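Local coordinates for TqaA (Penicillium aethiopicum, PDB 5DLK), which is a fungal nonribosomal peptide synthetase whose terminal condensation-like domain, the piece described here, probably cyclises a peptide delivered on a phosphopantetheine arm, at residues K270-P275 against N455-I460; V335-D340 against M347-H352; S341-V346 against R470-T475; V435-N440 against E451-I456. All coordinates share one frame; numbering follows the deposited sequence. Where two conformers were deposited one is given.

Overall arrangement
The four contacts lie in one half of the condensation-like domain, round a six-stranded mixed sheet. Contacts 1 and 4 put the same helix, 446-465, on neighbouring strands 265-272 and 433-440. Their centres are 11 Å apart, and they touch through Lys-270 and Val-435. Contacts 2 and 3 form a second pair, with centres 9 Å apart, at the far edge strand 329-336 and the loop that follows it. Here Trp-344 packs on Pro-338 and His-352. Centres of contacts 1 and 2 are 20 Å apart. Two phosphopantetheine-binding residues lie nearby, though that ligand is absent: Thr-282 is about 11 Å from Pro-275 and Tyr-357 about 9 Å from Val-335, side chain to side chain.

Contact 1: residues K270-P275 against N455-I460; sequences KGIVPP and NISAII
Ile-272 and Ile-460 meet with their side chains at about a right angle. CD1 of Ile-272 lies 3.7 Å from CG2 of Ile-460. The chi1 of Ile-272, 58°, sets CG1 between the backbone N and the carbonyl carbon. That arm reaches Ile-460, while the CG2 branch turns to Ser-457, with Ile-272 CG2 3.5 Å from Ser-457 CB. Pro-275 comes at Ile-460 obliquely, its ring atom CG 3.6 Å from the CG2 methyl of Ile-460. This one methyl is therefore held by both the proline ring and the isoleucine tip. Cutting Ile-272 back to an alanine is likely to open a gap beside Ser-457 and leave the Ile-460 methyl with Pro-275 as its one partner from 270-275.

The polar margin is made by Lys-270. Its chain bends at chi2, and Lys-270 CG passes 3.4 Å from Ser-457 OG. A water accepts from Lys-270 NZ at 3.1 Å and donates to Ser-457 OG at 2.9 Å. Ser-457 was modelled in two conformers, and the bridge is doubtful for the second. The hydroxyl also bonds back to Ala-453 O within the helix.

The local axes of strand 270-272 and helix 455-460 run nearly parallel, 10° apart. Strand 265-272 is an outer strand of its sheet, paired with strand 433-440. Val-435 of that neighbour touches Ser-457 and Ile-460, and helix 283-299 meets Ile-460 and Pro-275 through Ala-290 and Leu-286.

Contact 2: residues V335-D340 against M347-H352; sequences VTFPED and MDLLHH
His-352 has CG anti to its backbone nitrogen (chi1 172°), which carries the imidazole across to the backbone of Thr-336. Leu-349, one turn earlier, has a similar chi1 of 169° and sends its methyls toward Val-335 and Phe-337. The motif is a strand-loop-helix unit: edge strand 329-336, a short loop, then helix 346-358 folded back beside it. Val-335 and Phe-337 pair through their backbones with strand 303-310 and Arg-302, whereas the N-H of Thr-336 faces the helix. The His-352 ring meets that edge N-H, accepting at NE2, with Thr-336 N tilted 18° out of the imidazole plane. NE2 probably carries no proton here, consistent with a neutral ring. A leucine in place of His-352 would probably leave the Thr-336 N-H without its acceptor.

Beside the imidazole the contact is apolar. Leu-349 CD1 sits 3.8 Å from Val-335 CG1. Leu-349 CD1 also meets the Phe-337 ring obliquely, 3.7 Å from Phe-337 CE2. Val-335 CG1 also lies 3.9 Å from His-352 CD2. Trp-344 adds its ring against the imidazole. The bond from Thr-336 N to His-352 NE2 is 3.0 Å long and nearly straight.

Contact 3: residues S341-V346 against R470-T475; sequences STDWTV and RLLDIT
A single beta bridge, Thr-345 with Arg-470, joins the loop ahead of helix 346-358 to the C-terminal tail, and a surface salt-bridge network lies beside it. The bridging backbones come close, with Thr-345 CA 4.2 Å from Arg-470 CA. Leu-471 N donates to Trp-344 O at 2.9 Å, nearly straight.

In the network, Asp-343 OD1 lies over one face of the Arg-470 guanidinium, toward its rim, the carboxylate and guanidinium planes 71° apart. Asp-343 OD2 is 3.0 Å from Arg-470 NH1, but no N-H points at it, so the attraction is one of charge. Asp-473 OD2 is 3.5 Å from Arg-470 NE, also out of plane. The arginine thus serves two acids. A water sits between the segments, donating to Asp-343 OD1 and to Trp-344 O, and accepting from Leu-472 N. Trp-344 O is gripped by both the amide and this water.

Thr-345 is also the N-cap of helix 346-358. Its side chain caps a backbone nitrogen of the first turn, and Asp-348 OD2 bonds to Thr-345 N, as in a capping box. The tail therefore pairs with the chain exactly where that helix starts.

Leu-471 fills the apolar side. Leu-471 CD1 meets the Trp-344 ring at the edge, in plane, 4.0 Å from Trp-344 CE3. Its other methyl, Leu-471 CD2, reaches Val-346 CG2 at 4.1 Å. The Ile-474 and Val-346 side chains cross at about a right angle, Ile-474 CD1 3.8 Å from Val-346 CG2.

Contact 4: residues V435-N440 against E451-I456; sequences VQVCAN and ELANNI. With EDO (1,2-ethanediol), chain F.
Val-437 points its CB from the strand at helix 446-465, between Leu-452 and Ala-453. From CB the chain splits. With chi1 174°, CG1 lies anti to the backbone N, and CG2 lies beside that N. Val-437 CG1 meets Leu-452 CD2 at 4.0 Å. The CG2 branch meets two atoms: Val-437 CG2 is 3.9 Å from Leu-452 CD2 and 3.9 Å from Ala-453 CB. Leu-452 crosses Val-437 at about a right angle, and its CD2 touches both valine methyls. Ala-453 has only a CB on this side, and the short group probably allows the close approach here.

Two residues back along the strand, Val-435 repeats the pattern more loosely. Val-435 CG1 is 4.4 Å from Ile-456 CG2 and 4.2 Å from Ala-453 O. Gln-436, between the two valines, faces the other side of the sheet. There its OE1 takes a weak hydrogen bond from O1 of an ethanediol, 3.4 Å away, probably a solvent molecule from crystallisation. On the helix, Asn-455 ND2 bonds to Glu-451 OE2, one turn back, from above the carboxylate plane.

Strand 435-440 and helix 451-456 cross at 149° between their directions, a strand turning back into the following helix. Strand 433-440 lies inside the sheet, with 265-272 on one flank and 422-428 on the other. Helix 283-299 packs beside helix 446-465, where Phe-294 touches Leu-452, Asn-455 and Ile-456.

Contact 1: residues K270-P275 against N455-I460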
loop_
_atom_site.group_PDB
_atom_site.type_symbol
_atom_site.label_atom_id
_atom_site.label_comp_id
_atom_site.label_asym_id
_atom_site.label_seq_id
_atom_site.Cartn_x
_atom_site.Cartn_y
_atom_site.Cartn_z
ATOM N N LYS A 270 14.182 -0.766 14.561
ATOM C CA LYS A 270 15.631 -0.826 14.767
ATOM C C LYS A 270 16.314 -0.041 13.656
ATOM O O LYS A 270 16.149 -0.344 12.475
ATOM C CB LYS A 270 16.129 -2.276 14.800
ATOM C CG LYS A 270 17.643 -2.454 15.027
ATOM C CD LYS A 270 18.093 -1.735 16.287
ATOM C CE LYS A 270 19.292 -2.418 16.948
ATOM N NZ LYS A 270 20.545 -2.194 16.212
ATOM N N GLY A 271 17.079 0.983 14.020
ATOM C CA GLY A 271 17.802 1.736 13.009
ATOM C C GLY A 271 19.255 1.318 12.893
ATOM O O GLY A 271 19.913 1.030 13.900
ATOM N N ILE A 272 19.760 1.279 11.666
ATOM C CA ILE A 272 21.171 0.989 11.421
ATOM C C ILE A 272 21.768 2.030 10.508
ATOM O O ILE A 272 21.040 2.747 9.842
ATOM C CB ILE A 272 21.390 -0.405 10.784
ATOM C CG1 ILE A 272 20.617 -0.521 9.464
ATOM C CG2 ILE A 272 20.946 -1.483 11.732
ATOM C CD1 ILE A 272 20.944 -1.833 8.700
ATOM N N VAL A 273 23.100 2.119 10.505
ATOM C CA VAL A 273 23.814 2.941 9.546
ATOM C C VAL A 273 23.357 2.565 8.139
ATOM O O VAL A 273 23.253 1.375 7.856
ATOM C CB VAL A 273 25.318 2.736 9.667
ATOM C CG1 VAL A 273 26.047 3.543 8.602
ATOM C CG2 VAL A 273 25.771 3.099 11.088
ATOM N N PRO A 274 23.050 3.562 7.282
ATOM C CA PRO A 274 22.574 3.247 5.926
ATOM C C PRO A 274 23.584 2.365 5.214
ATOM O O PRO A 274 24.766 2.720 5.122
ATOM C CB PRO A 274 22.453 4.616 5.265
ATOM C CG PRO A 274 22.079 5.524 6.419
ATOM C CD PRO A 274 22.930 5.004 7.578
ATOM N N PRO A 275 23.139 1.183 4.771
ATOM C CA PRO A 275 24.096 0.234 4.202
ATOM C C PRO A 275 24.747 0.750 2.934
ATOM O O PRO A 275 24.133 1.481 2.156
ATOM C CB PRO A 275 23.237 -0.999 3.903
ATOM C CG PRO A 275 22.052 -0.867 4.787
ATOM C CD PRO A 275 21.800 0.598 4.941
ATOM N N ASN A 455 18.034 -9.100 14.571
ATOM C CA ASN A 455 18.733 -10.089 13.736
ATOM C C ASN A 455 18.782 -9.677 12.261
ATOM O O ASN A 455 19.832 -9.743 11.617
ATOM C CB ASN A 455 18.053 -11.454 13.829
ATOM C CG ASN A 455 18.211 -12.116 15.188
ATOM O OD1 ASN A 455 17.501 -13.078 15.483
ATOM N ND2 ASN A 455 19.098 -11.587 16.032
ATOM N N ILE A 456 17.626 -9.285 11.733
ATOM C CA ILE A 456 17.538 -8.843 10.339
ATOM C C ILE A 456 18.471 -7.656 10.105
ATOM O O ILE A 456 19.233 -7.645 9.147
ATOM C CB ILE A 456 16.091 -8.433 9.946
ATOM C CG1 ILE A 456 15.127 -9.630 10.024
ATOM C CG2 ILE A 456 16.060 -7.837 8.539
ATOM C CD1 ILE A 456 15.486 -10.791 9.088
ATOM N N SER A 457 18.427 -6.662 10.995
ATOM C CA SER A 457 19.299 -5.508 10.817
ATOM C C SER A 457 20.783 -5.894 10.927
ATOM O O SER A 457 21.601 -5.359 10.180
ATOM C CB SER A 457 18.937 -4.397 11.818
ATOM O OG SER A 457 19.172 -4.811 13.146
ATOM N N ALA A 458 21.123 -6.830 11.814
ATOM C CA ALA A 458 22.507 -7.273 11.969
ATOM C C ALA A 458 23.036 -7.938 10.700
ATOM O O ALA A 458 24.185 -7.730 10.302
ATOM C CB ALA A 458 22.636 -8.241 13.157
ATOM N N ILE A 459 22.195 -8.765 10.091
ATOM C CA ILE A 459 22.568 -9.427 8.832
ATOM C C ILE A 459 22.752 -8.415 7.717
ATOM O O ILE A 459 23.731 -8.499 6.963
ATOM C CB ILE A 459 21.511 -10.482 8.417
ATOM C CG1 ILE A 459 21.437 -11.590 9.471
ATOM C CG2 ILE A 459 21.878 -11.100 7.031
ATOM C CD1 ILE A 459 20.100 -12.311 9.469
ATOM N N ILE A 460 21.841 -7.448 7.609
ATOM C CA ILE A 460 21.973 -6.407 6.582
ATOM C C ILE A 460 23.328 -5.698 6.719
ATOM O O ILE A 460 24.059 -5.508 5.743
ATOM C CB ILE A 460 20.839 -5.374 6.684
ATOM C CG1 ILE A 460 19.491 -6.010 6.277
ATOM C CG2 ILE A 460 21.131 -4.178 5.785
ATOM C CD1 ILE A 460 18.255 -5.113 6.578
HETATM O O HOH W 1 21.793 -4.210 14.163
#

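Contact 2: residues V335-D340 against M347-H352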
loop_
_atom_site.group_PDB
_atom_site.type_symbol
_atom_site.label_atom_id
_atom_site.label_comp_id
_atom_site.label_asym_id
_atom_site.label_seq_id
_atom_site.Cartn_x
_atom_site.Cartn_y
_atom_site.Cartn_z
ATOM N N VAL A 335 13.945 -17.943 -2.777
ATOM C CA VAL A 335 15.402 -17.858 -2.742
ATOM C C VAL A 335 15.953 -19.257 -2.524
ATOM O O VAL A 335 15.636 -19.920 -1.530
ATOM C CB VAL A 335 15.891 -16.886 -1.643
ATOM C CG1 VAL A 335 17.424 -16.846 -1.580
ATOM C CG2 VAL A 335 15.304 -15.504 -1.886
ATOM N N THR A 336 16.795 -19.694 -3.453
ATOM C CA THR A 336 17.294 -21.062 -3.425
ATOM C C THR A 336 18.808 -21.030 -3.306
ATOM O O THR A 336 19.494 -20.516 -4.202
ATOM C CB THR A 336 16.915 -21.842 -4.675
ATOM O OG1 THR A 336 17.725 -21.390 -5.763
ATOM C CG2 THR A 336 15.453 -21.634 -5.018
ATOM N N PHE A 337 19.301 -21.608 -2.223
ATOM C CA PHE A 337 20.733 -21.660 -1.922
ATOM C C PHE A 337 21.345 -22.931 -2.477
ATOM O O PHE A 337 20.722 -23.981 -2.412
ATOM C CB PHE A 337 20.962 -21.634 -0.415
ATOM C CG PHE A 337 20.417 -20.416 0.272
ATOM C CD1 PHE A 337 19.060 -20.312 0.581
ATOM C CD2 PHE A 337 21.283 -19.396 0.666
ATOM C CE1 PHE A 337 18.566 -19.194 1.242
ATOM C CE2 PHE A 337 20.798 -18.275 1.321
ATOM C CZ PHE A 337 19.431 -18.176 1.614
ATOM N N PRO A 338 22.583 -22.853 -2.979
ATOM C CA PRO A 338 23.234 -24.081 -3.457
ATOM C C PRO A 338 23.762 -24.935 -2.299
ATOM O O PRO A 338 23.751 -24.509 -1.149
ATOM C CB PRO A 338 24.395 -23.546 -4.315
ATOM C CG PRO A 338 24.779 -22.284 -3.664
ATOM C CD PRO A 338 23.426 -21.668 -3.183
ATOM N N GLU A 339 24.255 -26.137 -2.606
ATOM C CA GLU A 339 24.920 -26.945 -1.582
ATOM C C GLU A 339 26.198 -26.253 -1.091
ATOM O O GLU A 339 26.739 -25.387 -1.787
ATOM C CB GLU A 339 25.236 -28.345 -2.130
ATOM C CG GLU A 339 24.000 -29.181 -2.474
ATOM C CD GLU A 339 23.091 -29.455 -1.257
ATOM O OE1 GLU A 339 23.601 -29.868 -0.186
ATOM O OE2 GLU A 339 21.859 -29.249 -1.372
ATOM N N ASP A 340 26.670 -26.631 0.101
ATOM C CA ASP A 340 27.821 -26.000 0.732
ATOM C C ASP A 340 29.048 -26.014 -0.199
ATOM O O ASP A 340 29.849 -25.089 -0.184
ATOM C CB ASP A 340 28.201 -26.710 2.037
ATOM C CG ASP A 340 27.206 -26.472 3.169
ATOM O OD1 ASP A 340 26.274 -25.645 3.029
ATOM O OD2 ASP A 340 27.389 -27.124 4.222
ATOM N N MET A 347 27.842 -11.851 -2.026
ATOM C CA MET A 347 27.538 -11.274 -3.332
ATOM C C MET A 347 26.698 -12.212 -4.217
ATOM O O MET A 347 25.809 -11.758 -4.934
ATOM C CB MET A 347 28.827 -10.911 -4.078
ATOM C CG MET A 347 28.573 -9.903 -5.184
ATOM S SD MET A 347 28.207 -8.282 -4.427
ATOM C CE MET A 347 29.882 -7.801 -3.987
ATOM N N ASP A 348 27.017 -13.502 -4.173
ATOM C CA ASP A 348 26.294 -14.512 -4.958
ATOM C C ASP A 348 24.836 -14.542 -4.520
ATOM O O ASP A 348 23.929 -14.643 -5.350
ATOM C CB ASP A 348 26.919 -15.900 -4.795
ATOM C CG ASP A 348 28.350 -15.977 -5.344
ATOM O OD1 ASP A 348 28.580 -15.424 -6.430
ATOM O OD2 ASP A 348 29.223 -16.583 -4.691
ATOM N N LEU A 349 24.614 -14.472 -3.208
ATOM C CA LEU A 349 23.247 -14.457 -2.685
ATOM C C LEU A 349 22.536 -13.178 -3.108
ATOM O O LEU A 349 21.359 -13.209 -3.489
ATOM C CB LEU A 349 23.252 -14.604 -1.147
ATOM C CG LEU A 349 21.901 -14.332 -0.486
ATOM C CD1 LEU A 349 20.866 -15.329 -0.993
ATOM C CD2 LEU A 349 22.019 -14.388 1.049
ATOM N N LEU A 350 23.232 -12.042 -3.046
ATOM C CA LEU A 350 22.595 -10.776 -3.422
ATOM C C LEU A 350 22.171 -10.804 -4.906
ATOM O O LEU A 350 21.064 -10.409 -5.241
ATOM C CB LEU A 350 23.529 -9.600 -3.165
ATOM C CG LEU A 350 23.802 -9.383 -1.668
ATOM C CD1 LEU A 350 24.904 -8.332 -1.473
ATOM C CD2 LEU A 350 22.520 -8.934 -0.992
ATOM N N HIS A 351 23.056 -11.283 -5.780
ATOM C CA HIS A 351 22.722 -11.326 -7.209
ATOM C C HIS A 351 21.533 -12.235 -7.477
ATOM O O HIS A 351 20.641 -11.882 -8.258
ATOM C CB HIS A 351 23.933 -11.769 -8.052
ATOM C CG HIS A 351 24.895 -10.654 -8.314
ATOM N ND1 HIS A 351 24.505 -9.458 -8.879
ATOM C CD2 HIS A 351 26.220 -10.537 -8.060
ATOM C CE1 HIS A 351 25.551 -8.655 -8.971
ATOM N NE2 HIS A 351 26.603 -9.285 -8.481
ATOM N N HIS A 352 21.523 -13.395 -6.827
ATOM C CA HIS A 352 20.423 -14.341 -6.983
ATOM C C HIS A 352 19.116 -13.738 -6.480
ATOM O O HIS A 352 18.081 -13.831 -7.148
ATOM C CB HIS A 352 20.724 -15.657 -6.254
ATOM C CG HIS A 352 19.563 -16.611 -6.207
ATOM N ND1 HIS A 352 19.056 -17.227 -7.335
ATOM C CD2 HIS A 352 18.821 -17.057 -5.166
ATOM C CE1 HIS A 352 18.036 -17.999 -6.987
ATOM N NE2 HIS A 352 17.886 -17.929 -5.674
#

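Contact 3: residues S341-V346 against R470-T475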
loop_
_atom_site.group_PDB
_atom_site.type_symbol
_atom_site.label_atom_id
_atom_site.label_comp_id
_atom_site.label_asym_id
_atom_site.label_seq_id
_atom_site.Cartn_x
_atom_site.Cartn_y
_atom_site.Cartn_z
ATOM N N SER A 341 29.165 -27.077 -0.981
ATOM C CA SER A 341 30.330 -27.286 -1.864
ATOM C C SER A 341 30.528 -26.135 -2.851
ATOM O O SER A 341 31.653 -25.850 -3.278
ATOM C CB SER A 341 30.196 -28.612 -2.629
ATOM O OG SER A 341 29.088 -28.649 -3.520
ATOM N N THR A 342 29.439 -25.451 -3.198
ATOM C CA THR A 342 29.534 -24.335 -4.141
ATOM C C THR A 342 30.137 -23.081 -3.479
ATOM O O THR A 342 30.701 -22.192 -4.150
ATOM C CB THR A 342 28.137 -24.049 -4.738
ATOM O OG1 THR A 342 27.683 -25.223 -5.426
ATOM C CG2 THR A 342 28.151 -22.873 -5.715
ATOM N N ASP A 343 30.042 -23.018 -2.153
ATOM C CA ASP A 343 30.685 -21.971 -1.355
ATOM C C ASP A 343 30.258 -20.569 -1.794
ATOM O O ASP A 343 31.088 -19.709 -2.077
ATOM C CB ASP A 343 32.205 -22.099 -1.437
ATOM C CG ASP A 343 32.873 -22.007 -0.085
ATOM O OD1 ASP A 343 32.208 -21.591 0.890
ATOM O OD2 ASP A 343 34.077 -22.332 -0.016
ATOM N N TRP A 344 28.952 -20.343 -1.877
ATOM C CA TRP A 344 28.463 -19.004 -2.179
ATOM C C TRP A 344 28.983 -17.930 -1.221
ATOM O O TRP A 344 29.136 -18.163 -0.013
ATOM C CB TRP A 344 26.942 -18.958 -2.125
ATOM C CG TRP A 344 26.262 -19.048 -3.445
ATOM C CD1 TRP A 344 26.796 -19.428 -4.648
ATOM C CD2 TRP A 344 24.892 -18.757 -3.680
ATOM N NE1 TRP A 344 25.815 -19.400 -5.627
ATOM C CE2 TRP A 344 24.640 -18.982 -5.050
ATOM C CE3 TRP A 344 23.839 -18.329 -2.855
ATOM C CZ2 TRP A 344 23.379 -18.804 -5.608
ATOM C CZ3 TRP A 344 22.578 -18.148 -3.417
ATOM C CH2 TRP A 344 22.363 -18.381 -4.779
ATOM N N THR A 345 29.244 -16.761 -1.786
ATOM C CA THR A 345 29.507 -15.563 -1.001
ATOM C C THR A 345 28.233 -14.759 -0.843
ATOM O O THR A 345 27.228 -15.017 -1.494
ATOM C CB THR A 345 30.553 -14.671 -1.669
ATOM O OG1 THR A 345 30.024 -14.175 -2.902
ATOM C CG2 THR A 345 31.839 -15.467 -1.958
ATOM N N VAL A 346 28.286 -13.768 0.034
ATOM C CA VAL A 346 27.208 -12.805 0.141
ATOM C C VAL A 346 26.846 -12.199 -1.213
ATOM O O VAL A 346 25.668 -12.080 -1.547
ATOM C CB VAL A 346 27.597 -11.700 1.133
ATOM C CG1 VAL A 346 26.637 -10.515 1.028
ATOM C CG2 VAL A 346 27.644 -12.283 2.552
ATOM N N ARG A 470 32.060 -15.555 2.786
ATOM C CA ARG A 470 31.388 -16.826 2.501
ATOM C C ARG A 470 30.125 -16.926 3.335
ATOM O O ARG A 470 30.150 -16.629 4.530
ATOM C CB ARG A 470 32.304 -18.023 2.786
ATOM C CG ARG A 470 33.393 -18.255 1.757
ATOM C CD ARG A 470 34.345 -19.382 2.215
ATOM N NE ARG A 470 33.710 -20.257 3.206
ATOM C CZ ARG A 470 34.067 -21.517 3.450
ATOM N NH1 ARG A 470 35.068 -22.074 2.780
ATOM N NH2 ARG A 470 33.421 -22.227 4.365
ATOM N N LEU A 471 29.012 -17.332 2.722
ATOM C CA LEU A 471 27.783 -17.512 3.504
ATOM C C LEU A 471 27.987 -18.461 4.674
ATOM O O LEU A 471 27.434 -18.251 5.763
ATOM C CB LEU A 471 26.651 -18.049 2.624
ATOM C CG LEU A 471 25.966 -17.095 1.659
ATOM C CD1 LEU A 471 24.746 -17.796 0.997
ATOM C CD2 LEU A 471 25.549 -15.805 2.366
ATOM N N LEU A 472 28.781 -19.509 4.459
ATOM C CA LEU A 472 29.057 -20.467 5.534
ATOM C C LEU A 472 29.700 -19.814 6.765
ATOM O O LEU A 472 29.636 -20.359 7.864
ATOM C CB LEU A 472 29.961 -21.600 5.028
ATOM C CG LEU A 472 29.221 -22.648 4.200
ATOM C CD1 LEU A 472 30.180 -23.645 3.538
ATOM C CD2 LEU A 472 28.219 -23.370 5.090
ATOM N N ASP A 473 30.312 -18.650 6.577
ATOM C CA ASP A 473 31.024 -17.977 7.660
ATOM C C ASP A 473 30.184 -16.916 8.372
ATOM O O ASP A 473 30.656 -16.270 9.314
ATOM C CB ASP A 473 32.298 -17.325 7.123
ATOM C CG ASP A 473 33.347 -18.348 6.696
ATOM O OD1 ASP A 473 33.310 -19.489 7.207
ATOM O OD2 ASP A 473 34.198 -18.010 5.840
ATOM N N ILE A 474 28.955 -16.711 7.907
ATOM C CA ILE A 474 28.100 -15.677 8.480
ATOM C C ILE A 474 27.439 -16.178 9.758
ATOM O O ILE A 474 26.842 -17.258 9.771
ATOM C CB ILE A 474 26.992 -15.236 7.500
ATOM C CG1 ILE A 474 27.585 -14.732 6.182
ATOM C CG2 ILE A 474 26.086 -14.174 8.145
ATOM C CD1 ILE A 474 28.107 -13.326 6.207
ATOM N N THR A 475 27.543 -15.392 10.827
ATOM C CA THR A 475 26.799 -15.673 12.054
ATOM C C THR A 475 25.940 -14.470 12.412
ATOM O O THR A 475 26.215 -13.352 11.981
ATOM C CB THR A 475 27.739 -16.001 13.237
ATOM O OG1 THR A 475 28.546 -14.852 13.520
ATOM C CG2 THR A 475 28.637 -17.178 12.890
HETATM O O HOH W 2 29.569 -20.217 1.597
#

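Contact 4: residues V435-N440 against E451-I456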
loop_
_atom_site.group_PDB
_atom_site.type_symbol
_atom_site.label_atom_id
_atom_site.label_comp_id
_atom_site.label_asym_id
_atom_site.label_seq_id
_atom_site.Cartn_x
_atom_site.Cartn_y
_atom_site.Cartn_z
ATOM N N VAL A 435 14.568 -0.603 10.192
ATOM C CA VAL A 435 13.883 -1.875 10.063
ATOM C C VAL A 435 12.691 -1.840 11.014
ATOM O O VAL A 435 12.846 -1.594 12.212
ATOM C CB VAL A 435 14.837 -3.063 10.372
ATOM C CG1 VAL A 435 14.098 -4.400 10.357
ATOM C CG2 VAL A 435 16.041 -3.059 9.409
ATOM N N GLN A 436 11.496 -2.060 10.475
ATOM C CA GLN A 436 10.281 -2.001 11.267
ATOM C C GLN A 436 9.579 -3.345 11.205
ATOM O O GLN A 436 9.355 -3.877 10.120
ATOM C CB GLN A 436 9.353 -0.907 10.739
ATOM C CG GLN A 436 10.068 0.418 10.459
ATOM C CD GLN A 436 9.177 1.423 9.753
ATOM O OE1 GLN A 436 8.185 1.054 9.127
ATOM N NE2 GLN A 436 9.523 2.704 9.861
ATOM N N VAL A 437 9.228 -3.896 12.355
ATOM C CA VAL A 437 8.432 -5.114 12.384
ATOM C C VAL A 437 7.035 -4.762 12.873
ATOM O O VAL A 437 6.883 -4.043 13.880
ATOM C CB VAL A 437 9.061 -6.183 13.305
ATOM C CG1 VAL A 437 8.126 -7.383 13.435
ATOM C CG2 VAL A 437 10.453 -6.590 12.791
ATOM N N CYS A 438 6.021 -5.255 12.161
ATOM C CA CYS A 438 4.634 -5.018 12.560
ATOM C C CYS A 438 3.867 -6.334 12.570
ATOM O O CYS A 438 3.755 -7.022 11.540
ATOM C CB CYS A 438 3.951 -4.026 11.614
ATOM S SG CYS A 438 2.267 -3.588 12.167
ATOM N N ALA A 439 3.343 -6.688 13.733
ATOM C CA ALA A 439 2.606 -7.933 13.873
ATOM C C ALA A 439 1.771 -7.889 15.132
ATOM O O ALA A 439 2.115 -7.206 16.095
ATOM C CB ALA A 439 3.569 -9.144 13.926
ATOM N N ASN A 440 0.696 -8.653 15.131
ATOM C CA ASN A 440 -0.094 -8.809 16.348
ATOM C C ASN A 440 0.718 -9.495 17.451
ATOM O O ASN A 440 1.487 -10.412 17.180
ATOM C CB ASN A 440 -1.356 -9.594 16.038
ATOM C CG ASN A 440 -2.320 -9.590 17.199
ATOM O OD1 ASN A 440 -2.177 -10.374 18.116
ATOM N ND2 ASN A 440 -3.284 -8.688 17.169
ATOM N N GLU A 451 13.829 -9.147 18.743
ATOM C CA GLU A 451 14.903 -10.036 18.293
ATOM C C GLU A 451 14.900 -10.162 16.779
ATOM O O GLU A 451 15.962 -10.176 16.151
ATOM C CB GLU A 451 14.788 -11.424 18.928
ATOM C CG GLU A 451 15.957 -12.369 18.589
ATOM C CD GLU A 451 17.334 -11.889 19.099
ATOM O OE1 GLU A 451 17.407 -10.915 19.881
ATOM O OE2 GLU A 451 18.359 -12.501 18.720
ATOM N N LEU A 452 13.710 -10.243 16.190
ATOM C CA LEU A 452 13.599 -10.286 14.737
ATOM C C LEU A 452 14.189 -9.023 14.107
ATOM O O LEU A 452 14.987 -9.109 13.186
ATOM C CB LEU A 452 12.137 -10.449 14.311
ATOM C CG LEU A 452 11.927 -10.474 12.799
ATOM C CD1 LEU A 452 12.664 -11.641 12.143
ATOM C CD2 LEU A 452 10.426 -10.487 12.483
ATOM N N ALA A 453 13.795 -7.849 14.599
ATOM C CA ALA A 453 14.311 -6.604 14.033
ATOM C C ALA A 453 15.829 -6.507 14.215
ATOM O O ALA A 453 16.548 -6.044 13.322
ATOM C CB ALA A 453 13.598 -5.381 14.671
ATOM N N ASN A 454 16.312 -6.943 15.376
ATOM C CA ASN A 454 17.744 -6.951 15.650
ATOM C C ASN A 454 18.522 -7.876 14.724
ATOM O O ASN A 454 19.554 -7.492 14.184
ATOM C CB ASN A 454 18.001 -7.361 17.099
ATOM C CG ASN A 454 17.758 -6.210 18.069
ATOM O OD1 ASN A 454 17.657 -5.053 17.652
ATOM N ND2 ASN A 454 17.653 -6.522 19.356
ATOM N N ASN A 455 18.034 -9.100 14.571
ATOM C CA ASN A 455 18.733 -10.089 13.736
ATOM C C ASN A 455 18.782 -9.677 12.261
ATOM O O ASN A 455 19.832 -9.743 11.617
ATOM C CB ASN A 455 18.053 -11.454 13.829
ATOM C CG ASN A 455 18.211 -12.116 15.188
ATOM O OD1 ASN A 455 17.501 -13.078 15.483
ATOM N ND2 ASN A 455 19.098 -11.587 16.032
ATOM N N ILE A 456 17.626 -9.285 11.733
ATOM C CA ILE A 456 17.538 -8.843 10.339
ATOM C C ILE A 456 18.471 -7.656 10.105
ATOM O O ILE A 456 19.233 -7.645 9.147
ATOM C CB ILE A 456 16.091 -8.433 9.946
ATOM C CG1 ILE A 456 15.127 -9.630 10.024
ATOM C CG2 ILE A 456 16.060 -7.837 8.539
ATOM C CD1 ILE A 456 15.486 -10.791 9.088
HETATM C C1 EDO F . 5.507 3.724 11.739
HETATM O O1 EDO F . 6.139 3.320 10.514
HETATM C C2 EDO F . 3.990 3.686 11.575
HETATM O O2 EDO F . 3.379 3.409 12.844
#